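Local coordinates for amidohydrolase family protein (Acinetobacter baumannii, PDB 4I6K) that probably hydrolyses a lactone such as 2-pyrone-4,6-dicarboxylic acid, as a member of the amidohydrolase family, at residues A[146-157]-A[172-183]. Numbering follows the deposited sequence.
Sequences VESLNWQVELHA and YSFDVVIDHFGR
Val153 sets CG2 squarely over one face of the Phe174 ring, 3.7 Å from its centroid and 10° off the normal, while CB of Tyr172 covers the opposite face. Phe174 holds CG between its backbone N and carbonyl carbon, which lays the ring against the last turn of helix 137-148, with the N of Glu147 at its edge. Glu147, its chain extended with CG anti to the backbone N (chi1 -173°), reaches the loop before strand 176-178, where its OE2 accepts from Ser173 N (2.7 Å) and Ser173 OG (3.1 Å), coming from opposite faces of the carboxylate plane; OE1 pairs with Arg144. Between the strands, four backbone bonds, from Val153 N to Asp175 O through Asp179 N to Leu155 O, fix a parallel register. At the C-terminal ends, OE2 of Glu154 lies 2.5 Å from OD2 of Asp179, the carboxylate planes 83° apart; OE2 of Glu154 also forms a salt bridge with Lys210, and OD1 of Asp179 one with Arg123. NE2 of His156 lies at the edge of the Arg183 guanidinium, in its plane, while its ND1 bonds to Asn125; His180 bonds to Ser212 through ND1 and through NE2 to a citrate probably taken from the crystallisation liquor. Strand 152-156, helix 159-169 and strand 176-178 form a right-handed beta-alpha-beta unit of the amidohydrolase TIM barrel, at the C-terminal ends of whose strands the active site lies in this family, consistent with the citrate at His180.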
loop_
_atom_site.group_PDB
_atom_site.type_symbol
_atom_site.label_atom_id
_atom_site.label_comp_id
_atom_site.label_asym_id
_atom_site.label_seq_id
_atom_site.Cartn_x
_atom_site.Cartn_y
_atom_site.Cartn_z
ATOM N N VAL A 146 -1.687 -12.354 -12.966
ATOM C CA VAL A 146 -1.161 -11.079 -12.484
ATOM C C VAL A 146 0.260 -10.840 -13.016
ATOM O O VAL A 146 0.600 -9.747 -13.465
ATOM C CB VAL A 146 -1.143 -11.004 -10.913
ATOM C CG1 VAL A 146 -0.612 -9.641 -10.421
ATOM C CG2 VAL A 146 -2.517 -11.239 -10.340
ATOM N N GLU A 147 1.102 -11.861 -12.916
ATOM C CA GLU A 147 2.456 -11.772 -13.462
ATOM C C GLU A 147 2.436 -11.361 -14.948
ATOM O O GLU A 147 3.149 -10.447 -15.363
ATOM C CB GLU A 147 3.129 -13.118 -13.299
ATOM C CG GLU A 147 4.589 -13.169 -13.655
ATOM C CD GLU A 147 5.134 -14.568 -13.462
ATOM O OE1 GLU A 147 4.395 -15.535 -13.742
ATOM O OE2 GLU A 147 6.285 -14.708 -13.018
ATOM N N SER A 148 1.599 -12.037 -15.733
ATOM C CA SER A 148 1.451 -11.754 -17.156
ATOM C C SER A 148 1.043 -10.324 -17.421
ATOM O O SER A 148 1.402 -9.757 -18.448
ATOM C CB SER A 148 0.395 -12.674 -17.752
ATOM O OG SER A 148 0.557 -13.974 -17.215
ATOM N N LEU A 149 0.285 -9.748 -16.498
ATOM C CA LEU A 149 -0.256 -8.409 -16.690
ATOM C C LEU A 149 0.691 -7.308 -16.222
ATOM O O LEU A 149 0.379 -6.120 -16.351
ATOM C CB LEU A 149 -1.598 -8.273 -15.982
ATOM C CG LEU A 149 -2.740 -9.065 -16.621
ATOM C CD1 LEU A 149 -3.962 -9.079 -15.699
ATOM C CD2 LEU A 149 -3.090 -8.481 -17.989
ATOM N N ASN A 150 1.843 -7.694 -15.684
ATOM C CA ASN A 150 2.824 -6.710 -15.240
ATOM C C ASN A 150 2.297 -5.950 -14.049
ATOM O O ASN A 150 2.800 -4.888 -13.702
ATOM C CB ASN A 150 3.134 -5.717 -16.347
ATOM C CG ASN A 150 4.478 -5.954 -16.971
ATOM O OD1 ASN A 150 4.962 -7.091 -17.027
ATOM N ND2 ASN A 150 5.102 -4.877 -17.446
ATOM N N TRP A 151 1.261 -6.504 -13.434
ATOM C CA TRP A 151 0.680 -5.934 -12.245
ATOM C C TRP A 151 1.581 -6.199 -11.068
ATOM O O TRP A 151 2.353 -7.149 -11.076
ATOM C CB TRP A 151 -0.659 -6.605 -11.995
ATOM C CG TRP A 151 -1.759 -5.894 -12.640
ATOM C CD1 TRP A 151 -1.657 -4.852 -13.513
ATOM C CD2 TRP A 151 -3.153 -6.171 -12.494
ATOM N NE1 TRP A 151 -2.908 -4.451 -13.909
ATOM C CE2 TRP A 151 -3.846 -5.248 -13.302
ATOM C CE3 TRP A 151 -3.884 -7.107 -11.751
ATOM C CZ2 TRP A 151 -5.243 -5.228 -13.388
ATOM C CZ3 TRP A 151 -5.273 -7.086 -11.832
ATOM C CH2 TRP A 151 -5.937 -6.159 -12.651
ATOM N N GLN A 152 1.469 -5.369 -10.041
ATOM C CA GLN A 152 2.150 -5.637 -8.783
ATOM C C GLN A 152 1.206 -6.399 -7.823
ATOM O O GLN A 152 -0.029 -6.419 -8.007
ATOM C CB GLN A 152 2.570 -4.315 -8.154
ATOM C CG GLN A 152 1.375 -3.478 -7.683
ATOM C CD GLN A 152 1.812 -2.220 -6.974
ATOM O OE1 GLN A 152 2.369 -1.319 -7.591
ATOM N NE2 GLN A 152 1.583 -2.160 -5.662
ATOM N N VAL A 153 1.789 -7.038 -6.811
ATOM C CA VAL A 153 1.021 -7.577 -5.689
ATOM C C VAL A 153 1.356 -6.822 -4.392
ATOM O O VAL A 153 2.494 -6.859 -3.918
ATOM C CB VAL A 153 1.255 -9.092 -5.494
ATOM C CG1 VAL A 153 0.583 -9.583 -4.222
ATOM C CG2 VAL A 153 0.752 -9.873 -6.699
ATOM N N GLU A 154 0.352 -6.141 -3.837
ATOM C CA GLU A 154 0.492 -5.332 -2.623
ATOM C C GLU A 154 0.018 -6.109 -1.397
ATOM O O GLU A 154 -1.044 -6.742 -1.423
ATOM C CB GLU A 154 -0.308 -4.028 -2.767
ATOM C CG GLU A 154 -0.151 -3.028 -1.615
ATOM C CD GLU A 154 -1.028 -1.778 -1.788
ATOM O OE1 GLU A 154 -1.875 -1.743 -2.712
ATOM O OE2 GLU A 154 -0.866 -0.824 -0.998
ATOM N N LEU A 155 0.804 -6.070 -0.323
ATOM C CA LEU A 155 0.434 -6.765 0.913
ATOM C C LEU A 155 0.203 -5.799 2.063
ATOM O O LEU A 155 0.997 -4.888 2.306
ATOM C CB LEU A 155 1.512 -7.774 1.337
ATOM C CG LEU A 155 2.078 -8.678 0.239
ATOM C CD1 LEU A 155 3.124 -9.652 0.797
ATOM C CD2 LEU A 155 0.952 -9.410 -0.468
ATOM N N HIS A 156 -0.897 -6.006 2.767
ATOM C CA HIS A 156 -1.070 -5.390 4.054
ATOM C C HIS A 156 -1.325 -6.526 5.022
ATOM O O HIS A 156 -2.341 -7.206 4.928
ATOM C CB HIS A 156 -2.230 -4.411 4.045
ATOM C CG HIS A 156 -2.356 -3.638 5.317
ATOM N ND1 HIS A 156 -3.543 -3.532 6.015
ATOM C CD2 HIS A 156 -1.431 -2.962 6.039
ATOM C CE1 HIS A 156 -3.345 -2.804 7.099
ATOM N NE2 HIS A 156 -2.073 -2.444 7.137
ATOM N N ALA A 157 -0.381 -6.745 5.933
ATOM C CA ALA A 157 -0.407 -7.933 6.758
ATOM C C ALA A 157 0.612 -7.859 7.883
ATOM O O ALA A 157 1.615 -7.154 7.778
ATOM C CB ALA A 157 -0.155 -9.165 5.903
ATOM N N TYR A 172 7.396 -15.700 -8.577
ATOM C CA TYR A 172 6.756 -14.957 -9.647
ATOM C C TYR A 172 7.586 -13.733 -9.935
ATOM O O TYR A 172 8.251 -13.219 -9.053
ATOM C CB TYR A 172 5.353 -14.521 -9.228
ATOM C CG TYR A 172 4.464 -15.665 -8.841
ATOM C CD1 TYR A 172 3.583 -16.220 -9.759
ATOM C CD2 TYR A 172 4.513 -16.207 -7.559
ATOM C CE1 TYR A 172 2.766 -17.290 -9.418
ATOM C CE2 TYR A 172 3.693 -17.274 -7.202
ATOM C CZ TYR A 172 2.829 -17.815 -8.142
ATOM O OH TYR A 172 2.012 -18.870 -7.809
ATOM N N SER A 173 7.489 -13.218 -11.141
ATOM C CA SER A 173 8.294 -12.095 -11.581
ATOM C C SER A 173 7.773 -10.728 -11.209
ATOM O O SER A 173 8.397 -9.742 -11.522
ATOM C CB SER A 173 8.459 -12.136 -13.079
ATOM O OG SER A 173 9.037 -13.350 -13.457
ATOM N N PHE A 174 6.614 -10.661 -10.587
ATOM C CA PHE A 174 6.043 -9.349 -10.250
ATOM C C PHE A 174 6.683 -8.653 -9.058
ATOM O O PHE A 174 7.310 -9.278 -8.197
ATOM C CB PHE A 174 4.512 -9.397 -10.066
ATOM C CG PHE A 174 4.013 -10.545 -9.192
ATOM C CD1 PHE A 174 4.440 -10.684 -7.874
ATOM C CD2 PHE A 174 3.085 -11.463 -9.689
ATOM C CE1 PHE A 174 3.973 -11.734 -7.078
ATOM C CE2 PHE A 174 2.607 -12.512 -8.891
ATOM C CZ PHE A 174 3.051 -12.647 -7.594
ATOM N N ASP A 175 6.509 -7.340 -9.023
ATOM C CA ASP A 175 6.869 -6.541 -7.864
ATOM C C ASP A 175 5.972 -6.910 -6.694
ATOM O O ASP A 175 4.767 -7.088 -6.862
ATOM C CB ASP A 175 6.679 -5.067 -8.202
ATOM C CG ASP A 175 7.594 -4.615 -9.319
ATOM O OD1 ASP A 175 7.098 -4.054 -10.320
ATOM O OD2 ASP A 175 8.819 -4.844 -9.194
ATOM N N VAL A 176 6.556 -7.040 -5.512
ATOM C CA VAL A 176 5.751 -7.220 -4.307
ATOM C C VAL A 176 5.906 -5.994 -3.409
ATOM O O VAL A 176 7.013 -5.570 -3.074
ATOM C CB VAL A 176 6.116 -8.490 -3.519
ATOM C CG1 VAL A 176 5.082 -8.751 -2.424
ATOM C CG2 VAL A 176 6.224 -9.707 -4.442
ATOM N N VAL A 177 4.782 -5.412 -3.034
ATOM C CA VAL A 177 4.797 -4.136 -2.341
ATOM C C VAL A 177 4.258 -4.336 -0.942
ATOM O O VAL A 177 3.203 -4.934 -0.765
ATOM C CB VAL A 177 3.942 -3.114 -3.111
ATOM C CG1 VAL A 177 4.009 -1.760 -2.453
ATOM C CG2 VAL A 177 4.423 -3.041 -4.572
ATOM N N ILE A 178 4.994 -3.874 0.060
ATOM C CA ILE A 178 4.558 -4.107 1.432
ATOM C C ILE A 178 4.082 -2.825 2.102
ATOM O O ILE A 178 4.830 -1.861 2.183
ATOM C CB ILE A 178 5.644 -4.809 2.293
ATOM C CG1 ILE A 178 6.043 -6.162 1.676
ATOM C CG2 ILE A 178 5.151 -5.004 3.729
ATOM C CD1 ILE A 178 7.367 -6.115 0.940
ATOM N N ASP A 179 2.829 -2.838 2.566
ATOM C CA ASP A 179 2.168 -1.685 3.177
ATOM C C ASP A 179 2.720 -1.308 4.554
ATOM O O ASP A 179 3.008 -2.179 5.370
ATOM C CB ASP A 179 0.671 -1.964 3.327
ATOM C CG ASP A 179 -0.073 -1.912 2.011
ATOM O OD1 ASP A 179 -1.198 -2.452 1.958
ATOM O OD2 ASP A 179 0.453 -1.328 1.036
ATOM N N HIS A 180 2.858 -0.001 4.787
ATOM C CA HIS A 180 3.125 0.573 6.117
ATOM C C HIS A 180 4.274 -0.084 6.898
ATOM O O HIS A 180 4.058 -0.719 7.939
ATOM C CB HIS A 180 1.846 0.567 6.961
ATOM C CG HIS A 180 0.627 1.025 6.220
ATOM N ND1 HIS A 180 0.656 2.058 5.306
ATOM C CD2 HIS A 180 -0.661 0.601 6.268
ATOM C CE1 HIS A 180 -0.557 2.237 4.811
ATOM N NE2 HIS A 180 -1.375 1.368 5.378
ATOM N N PHE A 181 5.494 0.091 6.388
ATOM C CA PHE A 181 6.712 -0.447 7.004
ATOM C C PHE A 181 6.674 -1.937 7.319
ATOM O O PHE A 181 7.558 -2.429 8.019
ATOM C CB PHE A 181 7.060 0.312 8.284
ATOM C CG PHE A 181 7.228 1.790 8.086
ATOM C CD1 PHE A 181 8.494 2.345 7.939
ATOM C CD2 PHE A 181 6.123 2.625 8.038
ATOM C CE1 PHE A 181 8.653 3.705 7.766
ATOM C CE2 PHE A 181 6.280 3.987 7.862
ATOM C CZ PHE A 181 7.540 4.528 7.730
ATOM N N GLY A 182 5.673 -2.650 6.803
ATOM C CA GLY A 182 5.523 -4.073 7.102
ATOM C C GLY A 182 4.798 -4.293 8.416
ATOM O O GLY A 182 4.871 -5.373 9.009
ATOM N N ARG A 183 4.109 -3.252 8.878
ATOM C CA ARG A 183 3.229 -3.335 10.060
ATOM C C ARG A 183 3.903 -3.942 11.281
ATOM O O ARG A 183 3.377 -4.865 11.908
ATOM C CB ARG A 183 1.930 -4.083 9.742
ATOM C CG ARG A 183 0.926 -3.267 8.890
ATOM C CD ARG A 183 0.554 -1.947 9.561
ATOM N NE ARG A 183 -0.116 -2.173 10.846
ATOM C CZ ARG A 183 -1.430 -2.317 10.994
ATOM N NH1 ARG A 183 -2.228 -2.259 9.943
ATOM N NH2 ARG A 183 -1.954 -2.523 12.192
HETATM O O HOH W 1 2.100 -5.044 5.781
#